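Regulator of nonsense transcripts 2 (Homo sapiens, PDB 4CEM) acts in nonsense-mediated mRNA decay, the pathway that degrades transcripts with premature stop codons, and probably serves as a scaffold built on MIF4G domains. Local coordinates at residues Asn43-Leu48 with Asn81-Ile86; Ser92-Lys97 with Pro122-Val127; Gln126-His131 with Ile143-Thr148; Ser190-Phe195 with Asn238-Tyr243. All blocks are in the same frame, centred on the assembly; numbering follows the deposited sequence.

Contact 1: residues Asn43-Leu48 with Asn81-Ile86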
loop_
_atom_site.group_PDB
_atom_site.type_symbol
_atom_site.label_atom_id
_atom_site.label_comp_id
_atom_site.label_asym_id
_atom_site.label_seq_id
_atom_site.Cartn_x
_atom_site.Cartn_y
_atom_site.Cartn_z
ATOM N N ASN A 43 15.991 -25.177 24.658
ATOM C CA ASN A 43 15.700 -26.600 24.468
ATOM C C ASN A 43 14.827 -26.860 23.236
ATOM O O ASN A 43 15.065 -27.804 22.492
ATOM C CB ASN A 43 15.096 -27.234 25.738
ATOM C CG ASN A 43 13.588 -27.038 25.851
ATOM O OD1 ASN A 43 13.019 -26.074 25.322
ATOM N ND2 ASN A 43 12.929 -27.957 26.555
ATOM N N PHE A 44 13.829 -26.010 23.019
ATOM C CA PHE A 44 12.953 -26.132 21.862
ATOM C C PHE A 44 13.753 -25.938 20.577
ATOM O O PHE A 44 13.576 -26.672 19.613
ATOM C CB PHE A 44 11.817 -25.105 21.948
ATOM C CG PHE A 44 10.909 -25.101 20.756
ATOM C CD1 PHE A 44 11.207 -24.335 19.640
ATOM C CD2 PHE A 44 9.756 -25.861 20.746
ATOM C CE1 PHE A 44 10.374 -24.334 18.530
ATOM C CE2 PHE A 44 8.911 -25.856 19.643
ATOM C CZ PHE A 44 9.224 -25.091 18.534
ATOM N N PHE A 45 14.629 -24.943 20.563
ATOM C CA PHE A 45 15.453 -24.670 19.387
ATOM C C PHE A 45 16.424 -25.802 19.088
ATOM O O PHE A 45 16.743 -26.042 17.923
ATOM C CB PHE A 45 16.197 -23.342 19.547
ATOM C CG PHE A 45 15.307 -22.143 19.389
ATOM C CD1 PHE A 45 14.836 -21.777 18.130
ATOM C CD2 PHE A 45 14.902 -21.408 20.490
ATOM C CE1 PHE A 45 13.998 -20.687 17.977
ATOM C CE2 PHE A 45 14.059 -20.319 20.342
ATOM C CZ PHE A 45 13.608 -19.958 19.086
ATOM N N SER A 46 16.866 -26.504 20.136
ATOM C CA SER A 46 17.771 -27.655 19.998
ATOM C C SER A 46 17.232 -28.706 19.057
ATOM O O SER A 46 17.989 -29.319 18.310
ATOM C CB SER A 46 18.001 -28.335 21.349
ATOM O OG SER A 46 18.343 -27.388 22.335
ATOM N N ARG A 47 15.921 -28.924 19.126
ATOM C CA ARG A 47 15.275 -29.990 18.372
ATOM C C ARG A 47 14.902 -29.611 16.948
ATOM O O ARG A 47 14.498 -30.475 16.180
ATOM C CB ARG A 47 14.018 -30.458 19.085
ATOM C CG ARG A 47 14.256 -30.968 20.487
ATOM C CD ARG A 47 13.062 -31.786 20.939
ATOM N NE ARG A 47 12.658 -31.449 22.299
ATOM C CZ ARG A 47 11.482 -31.765 22.842
ATOM N NH1 ARG A 47 10.564 -32.443 22.148
ATOM N NH2 ARG A 47 11.226 -31.408 24.099
ATOM N N LEU A 48 14.989 -28.332 16.600
ATOM C CA LEU A 48 14.827 -27.932 15.211
ATOM C C LEU A 48 16.218 -28.003 14.611
ATOM O O LEU A 48 17.206 -28.042 15.350
ATOM C CB LEU A 48 14.229 -26.528 15.107
ATOM C CG LEU A 48 12.891 -26.321 15.839
ATOM C CD1 LEU A 48 12.384 -24.910 15.613
ATOM C CD2 LEU A 48 11.836 -27.335 15.413
ATOM N N ASN A 81 15.841 -24.177 12.579
ATOM C CA ASN A 81 16.331 -23.230 13.578
ATOM C C ASN A 81 16.970 -22.075 12.832
ATOM O O ASN A 81 18.106 -22.177 12.386
ATOM C CB ASN A 81 17.346 -23.886 14.525
ATOM C CG ASN A 81 17.841 -22.939 15.606
ATOM O OD1 ASN A 81 17.751 -21.719 15.478
ATOM N ND2 ASN A 81 18.356 -23.502 16.687
ATOM N N LEU A 82 16.230 -20.981 12.703
ATOM C CA LEU A 82 16.677 -19.823 11.927
ATOM C C LEU A 82 17.357 -18.761 12.802
ATOM O O LEU A 82 17.599 -17.647 12.340
ATOM C CB LEU A 82 15.488 -19.227 11.154
ATOM C CG LEU A 82 15.019 -20.024 9.924
ATOM C CD1 LEU A 82 13.537 -19.818 9.662
ATOM C CD2 LEU A 82 15.817 -19.664 8.677
ATOM N N SER A 83 17.686 -19.124 14.045
ATOM C CA SER A 83 18.329 -18.214 15.000
ATOM C C SER A 83 19.483 -17.404 14.427
ATOM O O SER A 83 19.615 -16.226 14.745
ATOM C CB SER A 83 18.848 -18.974 16.217
ATOM O OG SER A 83 17.795 -19.295 17.104
ATOM N N LYS A 84 20.312 -18.036 13.593
ATOM C CA LYS A 84 21.491 -17.386 13.031
ATOM C C LYS A 84 21.246 -16.695 11.697
ATOM O O LYS A 84 22.140 -16.008 11.202
ATOM C CB LYS A 84 22.617 -18.405 12.856
ATOM C CG LYS A 84 23.164 -18.972 14.160
ATOM C CD LYS A 84 24.205 -20.046 13.872
ATOM C CE LYS A 84 24.361 -21.039 15.020
ATOM N NZ LYS A 84 25.054 -20.457 16.207
ATOM N N TYR A 85 20.063 -16.863 11.105
ATOM C CA TYR A 85 19.845 -16.423 9.717
ATOM C C TYR A 85 18.807 -15.297 9.568
ATOM O O TYR A 85 18.294 -15.048 8.469
ATOM C CB TYR A 85 19.474 -17.624 8.844
ATOM C CG TYR A 85 20.440 -18.781 8.965
ATOM C CD1 TYR A 85 20.372 -19.654 10.052
ATOM C CD2 TYR A 85 21.425 -19.007 7.999
ATOM C CE1 TYR A 85 21.253 -20.715 10.175
ATOM C CE2 TYR A 85 22.317 -20.068 8.115
ATOM C CZ TYR A 85 22.220 -20.917 9.207
ATOM O OH TYR A 85 23.081 -21.976 9.351
ATOM N N ILE A 86 18.543 -14.590 10.664
ATOM C CA ILE A 86 17.562 -13.511 10.667
ATOM C C ILE A 86 17.901 -12.463 9.615
ATOM O O ILE A 86 17.102 -12.189 8.723
ATOM C CB ILE A 86 17.446 -12.831 12.057
ATOM C CG1 ILE A 86 16.896 -13.808 13.107
ATOM C CG2 ILE A 86 16.541 -11.610 11.992
ATOM C CD1 ILE A 86 15.496 -14.304 12.814
#
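Asn81 reaches from the loop between helices 70-79 and 86-95 to segment 43-48, where it meets Phe45 on helix 42-46 and Leu48 after it. CB of Asn81 lies 4.1 Å from CB of Leu48, an apolar touch close to the point where the two backbones come nearest. From there CG of Asn81 stands anti to the backbone N (chi1 -178°), which carries the amide toward Phe45, and comes to 4.1 Å from CD1 of the Phe45 ring. At the tip the two branches part. ND2 of Asn81 gives a weak hydrogen bond to the backbone O of Phe45, 3.3 Å long and bent to 126° at the hydrogen, and also lies beside CB of Phe45. OD1 of Asn81 turns back to its own loop and accepts from the backbone N of Ser83 at 3.0 Å, with the donor in the carbonyl plane: an Asx turn. The same OD1 of Asn81 passes CD1 of Phe45 at 3.9 Å, with ring and amide planes 39° apart. Ser83 adds its OG over one face of the Phe45 ring, displaced toward the rim and 4.0 Å from CD1. Leu82 to Tyr85 form a type I beta turn that leads into helix 86-95. Around this surface contact, Arg116 of helix 103-116 touches both Phe45 and Leu48, and the backbones of Asn81 and Asp49 are hydrogen-bonded. The amide is thus fixed mainly by its own loop through OD1, while the bond across the contact is weak and bent, so the junction probably depends as much on packing as on polarity.

Contact 2: residues Ser92-Lys97 with Pro122-Val127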
loop_
_atom_site.group_PDB
_atom_site.type_symbol
_atom_site.label_atom_id
_atom_site.label_comp_id
_atom_site.label_asym_id
_atom_site.label_seq_id
_atom_site.Cartn_x
_atom_site.Cartn_y
_atom_site.Cartn_z
ATOM N N SER A 92 15.907 -11.127 2.193
ATOM C CA SER A 92 15.067 -11.779 1.178
ATOM C C SER A 92 13.652 -11.197 1.181
ATOM O O SER A 92 13.114 -10.838 0.142
ATOM C CB SER A 92 14.999 -13.286 1.429
ATOM O OG SER A 92 16.279 -13.884 1.315
ATOM N N ILE A 93 13.068 -11.089 2.368
ATOM C CA ILE A 93 11.711 -10.558 2.544
ATOM C C ILE A 93 11.579 -9.124 2.016
ATOM O O ILE A 93 10.615 -8.808 1.328
ATOM C CB ILE A 93 11.275 -10.622 4.031
ATOM C CG1 ILE A 93 11.063 -12.077 4.466
ATOM C CG2 ILE A 93 10.010 -9.813 4.270
ATOM C CD1 ILE A 93 10.993 -12.268 5.963
ATOM N N VAL A 94 12.539 -8.259 2.321
ATOM C CA VAL A 94 12.450 -6.870 1.867
ATOM C C VAL A 94 12.633 -6.724 0.349
ATOM O O VAL A 94 11.976 -5.896 -0.281
ATOM C CB VAL A 94 13.453 -5.964 2.602
ATOM C CG1 VAL A 94 13.404 -4.549 2.041
ATOM C CG2 VAL A 94 13.161 -5.960 4.095
ATOM N N GLU A 95 13.505 -7.535 -0.240
ATOM C CA GLU A 95 13.783 -7.452 -1.680
ATOM C C GLU A 95 12.729 -8.163 -2.534
ATOM O O GLU A 95 12.464 -7.749 -3.655
ATOM C CB GLU A 95 15.167 -8.029 -1.983
ATOM C CG GLU A 95 16.319 -7.228 -1.371
ATOM C CD GLU A 95 17.549 -8.072 -1.027
ATOM O OE1 GLU A 95 17.521 -9.316 -1.219
ATOM O OE2 GLU A 95 18.549 -7.482 -0.548
ATOM N N ALA A 96 12.140 -9.231 -2.005
ATOM C CA ALA A 96 11.155 -10.022 -2.741
ATOM C C ALA A 96 10.103 -9.158 -3.446
ATOM O O ALA A 96 9.586 -8.204 -2.876
ATOM C CB ALA A 96 10.473 -11.003 -1.803
ATOM N N LYS A 97 9.793 -9.503 -4.691
ATOM C CA LYS A 97 8.807 -8.771 -5.483
ATOM C C LYS A 97 7.450 -9.446 -5.339
ATOM O O LYS A 97 7.203 -10.499 -5.923
ATOM C CB LYS A 97 9.236 -8.729 -6.951
ATOM C CG LYS A 97 10.538 -7.971 -7.180
ATOM C CD LYS A 97 11.320 -8.535 -8.358
ATOM C CE LYS A 97 12.717 -7.935 -8.444
ATOM N NZ LYS A 97 13.595 -8.715 -9.363
ATOM N N PRO A 122 13.316 -5.771 14.908
ATOM C CA PRO A 122 14.378 -4.749 14.790
ATOM C C PRO A 122 15.183 -4.841 13.485
ATOM O O PRO A 122 15.432 -3.819 12.841
ATOM C CB PRO A 122 15.275 -5.037 15.991
ATOM C CG PRO A 122 14.398 -5.742 16.970
ATOM C CD PRO A 122 13.478 -6.579 16.131
ATOM N N SER A 123 15.556 -6.057 13.088
ATOM C CA SER A 123 16.218 -6.274 11.793
ATOM C C SER A 123 15.341 -5.874 10.611
ATOM O O SER A 123 15.803 -5.167 9.712
ATOM C CB SER A 123 16.625 -7.733 11.637
ATOM O OG SER A 123 17.159 -8.225 12.852
ATOM N N LEU A 124 14.084 -6.326 10.608
ATOM C CA LEU A 124 13.144 -5.994 9.519
ATOM C C LEU A 124 13.008 -4.483 9.380
ATOM O O LEU A 124 13.166 -3.928 8.286
ATOM C CB LEU A 124 11.767 -6.626 9.764
ATOM C CG LEU A 124 10.760 -6.548 8.607
ATOM C CD1 LEU A 124 11.211 -7.409 7.439
ATOM C CD2 LEU A 124 9.356 -6.948 9.049
ATOM N N LEU A 125 12.734 -3.819 10.498
ATOM C CA LEU A 125 12.631 -2.367 10.520
ATOM C C LEU A 125 13.901 -1.750 9.971
ATOM O O LEU A 125 13.855 -0.972 9.021
ATOM C CB LEU A 125 12.400 -1.868 11.947
ATOM C CG LEU A 125 12.381 -0.358 12.162
ATOM C CD1 LEU A 125 11.249 0.273 11.369
ATOM C CD2 LEU A 125 12.264 -0.043 13.651
ATOM N N GLN A 126 15.034 -2.115 10.560
ATOM C CA GLN A 126 16.311 -1.498 10.207
ATOM C C GLN A 126 16.613 -1.672 8.716
ATOM O O GLN A 126 16.995 -0.717 8.044
ATOM C CB GLN A 126 17.431 -2.053 11.094
ATOM C CG GLN A 126 18.780 -1.375 10.917
ATOM C CD GLN A 126 19.786 -2.234 10.161
ATOM O OE1 GLN A 126 20.514 -1.612 9.230
ATOM N NE2 GLN A 126 19.918 -3.439 10.418
ATOM N N VAL A 127 16.368 -2.868 8.194
ATOM C CA VAL A 127 16.620 -3.155 6.780
ATOM C C VAL A 127 15.658 -2.439 5.829
ATOM O O VAL A 127 16.041 -2.116 4.703
ATOM C CB VAL A 127 16.592 -4.670 6.493
ATOM C CG1 VAL A 127 16.893 -4.943 5.025
ATOM C CG2 VAL A 127 17.597 -5.391 7.375
#
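This is a buried, wholly apolar helix-to-helix contact, made where the last turn of helix 86-95 lies against the first half of helix 120-137. Val94 is its centre. CG2 of Val94 touches both partners on the other helix, with CG1 of Val127 at 4.0 Å and CD1 of Leu124 at 4.1 Å. The valine has CG1 anti to the backbone N (chi1 176°), which places CG2 beside that N and facing helix 120-137. Leu124 and Val127, three residues apart, present neighbouring methyls on one side of their helix. The two helices belong to the MIF4G domain, an all-helical fold of the HEAT-repeat type in which successive helices pack side by side. Ile93 widens the patch through CG2, which lies 4.2 Å from CD1 of Leu124; here the two side chains cross at about a right angle. The CD1 methyl of Leu124 therefore meets a methyl from each of two consecutive residues, although its CB does not point straight at them. Val90, one turn before Val94 on helix 86-95, touches Leu124 and Val127 as well. Helix 143-158 also adjoins this patch, with Phe152 touching Ile93 and Leu156 touching Leu124.

Contact 3: residues Gln126-His131 with Ile143-Thr148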
loop_
_atom_site.group_PDB
_atom_site.type_symbol
_atom_site.label_atom_id
_atom_site.label_comp_id
_atom_site.label_asym_id
_atom_site.label_seq_id
_atom_site.Cartn_x
_atom_site.Cartn_y
_atom_site.Cartn_z
ATOM N N GLN A 126 15.034 -2.115 10.560
ATOM C CA GLN A 126 16.311 -1.498 10.207
ATOM C C GLN A 126 16.613 -1.672 8.716
ATOM O O GLN A 126 16.995 -0.717 8.044
ATOM C CB GLN A 126 17.431 -2.053 11.094
ATOM C CG GLN A 126 18.780 -1.375 10.917
ATOM C CD GLN A 126 19.786 -2.234 10.161
ATOM O OE1 GLN A 126 20.514 -1.612 9.230
ATOM N NE2 GLN A 126 19.918 -3.439 10.418
ATOM N N VAL A 127 16.368 -2.868 8.194
ATOM C CA VAL A 127 16.620 -3.155 6.780
ATOM C C VAL A 127 15.658 -2.439 5.829
ATOM O O VAL A 127 16.041 -2.116 4.703
ATOM C CB VAL A 127 16.592 -4.670 6.493
ATOM C CG1 VAL A 127 16.893 -4.943 5.025
ATOM C CG2 VAL A 127 17.597 -5.391 7.375
ATOM N N TRP A 128 14.420 -2.204 6.261
ATOM C CA TRP A 128 13.505 -1.341 5.501
ATOM C C TRP A 128 14.004 0.081 5.438
ATOM O O TRP A 128 13.892 0.737 4.401
ATOM C CB TRP A 128 12.094 -1.335 6.098
ATOM C CG TRP A 128 11.193 -2.445 5.614
ATOM C CD1 TRP A 128 10.597 -3.441 6.370
ATOM C CD2 TRP A 128 10.748 -2.694 4.246
ATOM N NE1 TRP A 128 9.846 -4.272 5.586
ATOM C CE2 TRP A 128 9.891 -3.881 4.304
ATOM C CE3 TRP A 128 10.969 -2.083 3.025
ATOM C CZ2 TRP A 128 9.293 -4.411 3.175
ATOM C CZ3 TRP A 128 10.359 -2.624 1.893
ATOM C CH2 TRP A 128 9.539 -3.763 1.966
ATOM N N LYS A 129 14.535 0.588 6.549
ATOM C CA LYS A 129 15.069 1.951 6.562
ATOM C C LYS A 129 16.235 2.099 5.581
ATOM O O LYS A 129 16.243 3.021 4.765
ATOM C CB LYS A 129 15.500 2.361 7.965
ATOM C CG LYS A 129 14.378 2.870 8.844
ATOM C CD LYS A 129 14.922 3.211 10.222
ATOM C CE LYS A 129 13.833 3.594 11.208
ATOM N NZ LYS A 129 14.302 3.393 12.607
ATOM N N LYS A 130 17.206 1.190 5.654
ATOM C CA LYS A 130 18.321 1.178 4.701
ATOM C C LYS A 130 17.788 1.128 3.272
ATOM O O LYS A 130 18.256 1.855 2.395
ATOM C CB LYS A 130 19.250 -0.026 4.926
ATOM C CG LYS A 130 19.952 -0.075 6.280
ATOM C CD LYS A 130 21.020 0.998 6.423
ATOM C CE LYS A 130 21.626 0.984 7.820
ATOM N NZ LYS A 130 22.477 2.183 8.080
ATOM N N HIS A 131 16.798 0.273 3.043
ATOM C CA HIS A 131 16.232 0.102 1.710
ATOM C C HIS A 131 15.652 1.386 1.171
ATOM O O HIS A 131 15.779 1.667 -0.017
ATOM C CB HIS A 131 15.186 -1.012 1.727
ATOM C CG HIS A 131 14.565 -1.297 0.382
ATOM N ND1 HIS A 131 14.994 -2.290 -0.416
ATOM C CD2 HIS A 131 13.489 -0.695 -0.280
ATOM C CE1 HIS A 131 14.240 -2.323 -1.538
ATOM N NE2 HIS A 131 13.320 -1.343 -1.452
ATOM N N ILE A 143 8.267 2.427 -9.121
ATOM C CA ILE A 143 6.999 2.675 -8.428
ATOM C C ILE A 143 6.258 1.380 -8.083
ATOM O O ILE A 143 5.649 1.275 -7.015
ATOM C CB ILE A 143 6.100 3.627 -9.263
ATOM C CG1 ILE A 143 6.567 5.080 -9.069
ATOM C CG2 ILE A 143 4.632 3.474 -8.888
ATOM C CD1 ILE A 143 5.699 6.116 -9.746
ATOM N N THR A 144 6.329 0.399 -8.979
ATOM C CA THR A 144 5.689 -0.897 -8.775
ATOM C C THR A 144 6.056 -1.508 -7.416
ATOM O O THR A 144 5.185 -1.993 -6.693
ATOM C CB THR A 144 6.072 -1.882 -9.901
ATOM O OG1 THR A 144 5.932 -1.234 -11.171
ATOM C CG2 THR A 144 5.189 -3.118 -9.872
ATOM N N LYS A 145 7.340 -1.465 -7.070
ATOM C CA LYS A 145 7.822 -2.019 -5.798
ATOM C C LYS A 145 7.478 -1.105 -4.615
ATOM O O LYS A 145 7.034 -1.590 -3.567
ATOM C CB LYS A 145 9.333 -2.276 -5.871
ATOM C CG LYS A 145 9.987 -2.814 -4.600
ATOM C CD LYS A 145 9.531 -4.220 -4.246
ATOM C CE LYS A 145 10.540 -4.937 -3.349
ATOM N NZ LYS A 145 11.030 -4.108 -2.207
ATOM N N LEU A 146 7.683 0.204 -4.774
ATOM C CA LEU A 146 7.300 1.168 -3.734
ATOM C C LEU A 146 5.807 1.072 -3.395
ATOM O O LEU A 146 5.422 1.254 -2.242
ATOM C CB LEU A 146 7.643 2.606 -4.143
ATOM C CG LEU A 146 7.212 3.721 -3.173
ATOM C CD1 LEU A 146 7.924 3.622 -1.825
ATOM C CD2 LEU A 146 7.451 5.081 -3.801
ATOM N N ARG A 147 4.969 0.786 -4.389
ATOM C CA ARG A 147 3.542 0.616 -4.128
ATOM C C ARG A 147 3.314 -0.498 -3.117
ATOM O O ARG A 147 2.726 -0.278 -2.053
ATOM C CB ARG A 147 2.766 0.313 -5.409
ATOM C CG ARG A 147 1.264 0.326 -5.189
ATOM C CD ARG A 147 0.475 0.362 -6.483
ATOM N NE ARG A 147 0.242 -0.989 -6.976
ATOM C CZ ARG A 147 0.865 -1.559 -8.005
ATOM N NH1 ARG A 147 1.782 -0.906 -8.717
ATOM N NH2 ARG A 147 0.553 -2.807 -8.333
ATOM N N THR A 148 3.802 -1.688 -3.451
ATOM C CA THR A 148 3.658 -2.842 -2.580
ATOM C C THR A 148 4.369 -2.608 -1.253
ATOM O O THR A 148 3.811 -2.887 -0.191
ATOM C CB THR A 148 4.194 -4.113 -3.254
ATOM O OG1 THR A 148 3.641 -4.217 -4.568
ATOM C CG2 THR A 148 3.805 -5.348 -2.462
#
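His131 and Trp128 of helix 120-137 meet a single group of helix 143-158, the ammonium of Lys145, within the stacked helices of the MIF4G fold. The lysine does not run straight. Its CG leaves anti to the backbone N (chi1 178°), the chain then bends at chi2 (67°) and again at chi4 (47°), and these two kinks bring NZ in between the neighbouring helices. The strongest polar partners of NZ lie outside the two segments: it is hydrogen-bonded to the backbone O of Val94, at the end of helix 86-95, and forms a salt bridge with OD1 of Asp149, one turn further along its own helix. The rings of the two aromatic residues border this nitrogen. Trp128 starts with its CB directed past the facing segment, and its indole swings nearer, so that its CZ3 ends 4.4 Å from NZ of Lys145. In His131 a nearly fully extended first torsion (chi1 -178°) brings the imidazole alongside NZ. Asp149 touches both rings too, so the ammonium has an acidic partner beside them. Its bonds tie helix 143-158 to helix 86-95, while helix 120-137 is met by packing on the two rings. On the histidine, CE1 and NE2 of His131 are equally near, each 3.7 Å from NZ of Lys145.

Contact 4: residues Ser190-Phe195 with Asn238-Tyr243; sequences SVVISF and NLLKEY
Val192 lays its CG2 methyl over one face of the Tyr243 ring, joining helix 189-204 to the long helix 230-259. CG2 of Val192 lies 4.0 Å from the centroid of the Tyr243 ring and 15° off the normal, a CH-pi contact displaced toward the rim at the hydroxyl end, with CZ of Tyr243 the nearest ring atom at 3.9 Å. The other branch is used as well: CG1 of Val192 packs at 3.6 Å against CD2 of Leu240, and these two side chains run antiparallel alongside one another. Leu240 and Tyr243 are three residues apart on one side of their helix, and Val192, where the backbones approach, directs its two methyls to them separately. In Tyr243 the ring leaves anti to the backbone N (chi1 -176°) and reaches across to helix 189-204. His186 makes an edge-to-face stack with Tyr243, whose OH has a weak hydrogen bond to Asp182. Ile178 of helix 164-181 touches both Val192 and Tyr243, so three helices of the MIF4G domain converge here. Between the two segments the contact is entirely apolar, made of methyl groups and a ring face; its cohesion would come from burial and shape, while the tyrosine OH has its weak partner, Asp182, outside the two segments.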
loop_
_atom_site.group_PDB
_atom_site.type_symbol
_atom_site.label_atom_id
_atom_site.label_comp_id
_atom_site.label_asym_id
_atom_site.label_seq_id
_atom_site.Cartn_x
_atom_site.Cartn_y
_atom_site.Cartn_z
ATOM N N SER A 190 -1.183 6.166 -8.220
ATOM C CA SER A 190 -1.601 4.781 -8.012
ATOM C C SER A 190 -1.006 4.182 -6.731
ATOM O O SER A 190 -1.597 3.290 -6.128
ATOM C CB SER A 190 -1.201 3.920 -9.210
ATOM O OG SER A 190 0.196 3.692 -9.205
ATOM N N VAL A 191 0.166 4.663 -6.329
ATOM C CA VAL A 191 0.769 4.253 -5.059
ATOM C C VAL A 191 -0.047 4.766 -3.865
ATOM O O VAL A 191 -0.236 4.039 -2.886
ATOM C CB VAL A 191 2.245 4.709 -4.957
ATOM C CG1 VAL A 191 2.764 4.583 -3.537
ATOM C CG2 VAL A 191 3.105 3.890 -5.908
ATOM N N VAL A 192 -0.538 6.003 -3.954
ATOM C CA VAL A 192 -1.336 6.594 -2.875
ATOM C C VAL A 192 -2.731 5.975 -2.819
ATOM O O VAL A 192 -3.291 5.780 -1.741
ATOM C CB VAL A 192 -1.467 8.116 -3.034
ATOM C CG1 VAL A 192 -2.351 8.692 -1.943
ATOM C CG2 VAL A 192 -0.096 8.764 -2.997
ATOM N N ILE A 193 -3.283 5.660 -3.985
ATOM C CA ILE A 193 -4.598 5.045 -4.067
ATOM C C ILE A 193 -4.563 3.640 -3.473
ATOM O O ILE A 193 -5.402 3.296 -2.630
ATOM C CB ILE A 193 -5.103 5.010 -5.518
ATOM C CG1 ILE A 193 -5.372 6.440 -5.993
ATOM C CG2 ILE A 193 -6.364 4.171 -5.619
ATOM C CD1 ILE A 193 -5.439 6.595 -7.493
ATOM N N SER A 194 -3.586 2.843 -3.903
ATOM C CA SER A 194 -3.404 1.485 -3.380
ATOM C C SER A 194 -3.280 1.523 -1.862
ATOM O O SER A 194 -3.996 0.821 -1.156
ATOM C CB SER A 194 -2.164 0.819 -3.996
ATOM O OG SER A 194 -1.770 -0.336 -3.264
ATOM N N PHE A 195 -2.382 2.362 -1.364
ATOM C CA PHE A 195 -2.210 2.531 0.071
ATOM C C PHE A 195 -3.529 2.858 0.773
ATOM O O PHE A 195 -3.844 2.294 1.824
ATOM C CB PHE A 195 -1.214 3.648 0.350
ATOM C CG PHE A 195 -1.131 4.029 1.795
ATOM C CD1 PHE A 195 -0.403 3.258 2.684
ATOM C CD2 PHE A 195 -1.789 5.155 2.271
ATOM C CE1 PHE A 195 -0.326 3.603 4.020
ATOM C CE2 PHE A 195 -1.719 5.506 3.606
ATOM C CZ PHE A 195 -0.984 4.727 4.482
ATOM N N ASN A 238 -4.254 14.289 7.041
ATOM C CA ASN A 238 -3.779 15.589 6.540
ATOM C C ASN A 238 -2.931 15.469 5.267
ATOM O O ASN A 238 -3.186 16.170 4.282
ATOM C CB ASN A 238 -2.990 16.344 7.613
ATOM C CG ASN A 238 -3.811 16.626 8.860
ATOM O OD1 ASN A 238 -5.049 16.581 8.839
ATOM N ND2 ASN A 238 -3.122 16.913 9.958
ATOM N N LEU A 239 -1.943 14.577 5.282
ATOM C CA LEU A 239 -1.089 14.359 4.103
ATOM C C LEU A 239 -1.922 13.980 2.883
ATOM O O LEU A 239 -1.739 14.534 1.797
ATOM C CB LEU A 239 -0.039 13.274 4.365
ATOM C CG LEU A 239 1.080 13.607 5.355
ATOM C CD1 LEU A 239 2.072 12.452 5.413
ATOM C CD2 LEU A 239 1.793 14.910 5.002
ATOM N N LEU A 240 -2.851 13.051 3.071
ATOM C CA LEU A 240 -3.673 12.573 1.964
ATOM C C LEU A 240 -4.537 13.679 1.350
ATOM O O LEU A 240 -4.655 13.758 0.131
ATOM C CB LEU A 240 -4.535 11.391 2.415
ATOM C CG LEU A 240 -3.724 10.139 2.766
ATOM C CD1 LEU A 240 -4.564 9.173 3.586
ATOM C CD2 LEU A 240 -3.194 9.467 1.507
ATOM N N LYS A 241 -5.127 14.530 2.189
ATOM C CA LYS A 241 -5.949 15.652 1.702
ATOM C C LYS A 241 -5.104 16.673 0.971
ATOM O O LYS A 241 -5.483 17.180 -0.083
ATOM C CB LYS A 241 -6.706 16.331 2.852
ATOM C CG LYS A 241 -8.167 15.901 2.951
ATOM C CD LYS A 241 -8.616 15.637 4.383
ATOM C CE LYS A 241 -10.021 15.047 4.421
ATOM N NZ LYS A 241 -10.376 14.566 5.783
ATOM N N GLU A 242 -3.950 16.962 1.553
ATOM C CA GLU A 242 -2.975 17.861 0.968
ATOM C C GLU A 242 -2.494 17.334 -0.384
ATOM O O GLU A 242 -2.355 18.100 -1.337
ATOM C CB GLU A 242 -1.811 18.004 1.934
ATOM C CG GLU A 242 -0.858 19.131 1.639
ATOM C CD GLU A 242 0.357 19.043 2.532
ATOM O OE1 GLU A 242 0.182 18.730 3.731
ATOM O OE2 GLU A 242 1.480 19.266 2.035
ATOM N N TYR A 243 -2.247 16.030 -0.468
ATOM C CA TYR A 243 -1.937 15.399 -1.750
ATOM C C TYR A 243 -3.118 15.550 -2.688
ATOM O O TYR A 243 -2.963 15.931 -3.845
ATOM C CB TYR A 243 -1.637 13.913 -1.580
ATOM C CG TYR A 243 -1.218 13.228 -2.862
ATOM C CD1 TYR A 243 0.125 13.159 -3.229
ATOM C CD2 TYR A 243 -2.155 12.640 -3.701
ATOM C CE1 TYR A 243 0.519 12.529 -4.398
ATOM C CE2 TYR A 243 -1.773 12.004 -4.873
ATOM C CZ TYR A 243 -0.435 11.950 -5.220
ATOM O OH TYR A 243 -0.045 11.324 -6.386
#

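How the contacts relate
Contacts 2 and 4 are buried and apolar, contact 3 is partly buried and gathers around a charged nitrogen, and contact 1 lies at the surface, its centre about 32 Å from the centre of the chain, where a loop amide adds one weak bond. Contacts 2 and 3 both use helix 120-137, share Gln126 and Val127, and have centres about 8 Å apart; Val94 CG1 packs on Trp128 CE3 between them. Contact 3 meets contact 4 through Ile143 and Arg147, which pack on Val191. At the other end, Ile86 of contact 1 touches Ser123 of contact 2. Contacts 1 and 4 are remote, with centres about 41 Å apart.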